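Local coordinates for nitrate transport protein (Parabacteroides distasonis, PDB 3HN0), which probably serves as the substrate-binding protein of an ABC transporter, capturing a solute, possibly nitrate or a related one, outside the cytoplasm for import, at residues A[127-130]-A[134-137]. Residues are numbered along the deposited sequence; the frame is centred on the assembly and turned at random.
Sequences YAFN and EITQ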
# COMPACT_ATOMS: atom_id res chain seq x y z
N TYR A 127 -15.61 -3.66 24.00
CA TYR A 127 -16.47 -2.74 23.29
C TYR A 127 -17.21 -1.82 24.27
O TYR A 127 -18.21 -1.19 23.92
CB TYR A 127 -17.46 -3.52 22.43
CG TYR A 127 -16.84 -4.35 21.33
CD1 TYR A 127 -16.21 -3.75 20.24
CD2 TYR A 127 -16.86 -5.76 21.38
CE1 TYR A 127 -15.61 -4.52 19.21
CE2 TYR A 127 -16.30 -6.52 20.38
CZ TYR A 127 -15.67 -5.90 19.29
OH TYR A 127 -15.16 -6.71 18.31
N ALA A 128 -16.66 -1.67 25.46
CA ALA A 128 -17.21 -0.79 26.49
C ALA A 128 -17.38 0.65 26.00
O ALA A 128 -18.30 1.33 26.42
CB ALA A 128 -16.35 -0.84 27.77
N PHE A 129 -16.50 1.12 25.11
CA PHE A 129 -16.55 2.48 24.63
C PHE A 129 -16.86 2.49 23.14
O PHE A 129 -16.07 1.98 22.35
CB PHE A 129 -15.19 3.16 24.89
CG PHE A 129 -14.83 3.25 26.38
CD1 PHE A 129 -15.65 3.93 27.26
CD2 PHE A 129 -13.66 2.68 26.87
CE1 PHE A 129 -15.33 4.01 28.62
CE2 PHE A 129 -13.33 2.76 28.22
CZ PHE A 129 -14.16 3.43 29.09
N ASN A 130 -17.97 3.08 22.73
CA ASN A 130 -18.37 2.99 21.31
C ASN A 130 -17.75 4.05 20.43
O ASN A 130 -17.77 3.92 19.20
CB ASN A 130 -19.90 2.99 21.14
CG ASN A 130 -20.32 2.54 19.74
OD1 ASN A 130 -20.98 3.28 19.02
ND2 ASN A 130 -19.91 1.36 19.35
N GLU A 134 -14.36 8.48 23.62
CA GLU A 134 -14.53 7.76 24.87
C GLU A 134 -13.34 6.87 25.19
O GLU A 134 -12.92 6.80 26.35
CB GLU A 134 -15.78 6.91 24.85
CG GLU A 134 -17.06 7.79 25.06
CD GLU A 134 -18.35 7.07 24.68
OE1 GLU A 134 -18.30 6.09 23.93
OE2 GLU A 134 -19.43 7.51 25.13
N ILE A 135 -12.82 6.21 24.16
CA ILE A 135 -11.59 5.42 24.26
C ILE A 135 -10.42 6.30 24.70
O ILE A 135 -9.65 5.89 25.56
CB ILE A 135 -11.24 4.69 22.96
CG1 ILE A 135 -12.22 3.52 22.76
CG2 ILE A 135 -9.76 4.13 23.02
CD1 ILE A 135 -11.98 2.69 21.57
N THR A 136 -10.31 7.49 24.12
CA THR A 136 -9.21 8.41 24.47
C THR A 136 -9.28 8.75 25.95
O THR A 136 -8.30 8.70 26.69
CB THR A 136 -9.27 9.70 23.61
OG1 THR A 136 -9.16 9.34 22.21
CG2 THR A 136 -8.13 10.66 23.99
N GLN A 137 -10.48 9.11 26.40
CA GLN A 137 -10.66 9.42 27.80
C GLN A 137 -10.33 8.21 28.68
O GLN A 137 -9.74 8.37 29.75
CB GLN A 137 -12.12 9.89 27.97
CG GLN A 137 -12.47 10.17 29.33
CD GLN A 137 -11.54 11.17 29.88
OE1 GLN A 137 -11.16 12.12 29.17
NE2 GLN A 137 -11.10 10.95 31.11
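The aromatic ring of F129 presents one face to the backbone of E134: E134 O sits over the centre of the ring, 4.0 Å above its plane, while the amide N of I135 approaches obliquely. The two side chains of F129 and E134 pass at a slant, the ring and carboxylate planes 53° apart, and the touching is done by the aliphatic start of E134, CB lying 3.8 Å from F129 CD1. At the base of the ring F129 CB meets I135 CG1 at 3.7 Å. F129 has CG anti to its carbonyl carbon (chi1 -62°), a turn that sets the ring beside E134 and I135 in the first turn of the helix. The E134 chain, extended beyond CG, reaches back to the loop, where N130 N gives E134 OE1 a weak, bent hydrogen bond of 3.3 Å. The contact joins the loop after strand 125-126 to the opening of helix 132-141, where T131 OG1 accepts a hydrogen bond from E134 N. V144 also touches F129, and I135 continues inward onto F102, A147 and L149. An alanine at F129 would remove the ring and is likely to uncover E134 O and strip E134 CB of the CD1 contact, leaving mainly the CB contacts to hold the loop on the helix. The chemistry is thus mainly van der Waals packing of a ring and its CB against the helix backbone and the aliphatic parts of E134 and I135, with the carboxylate adding a modest polar tie near the helix start, where its negative charge probably sits favourably against the helix dipole.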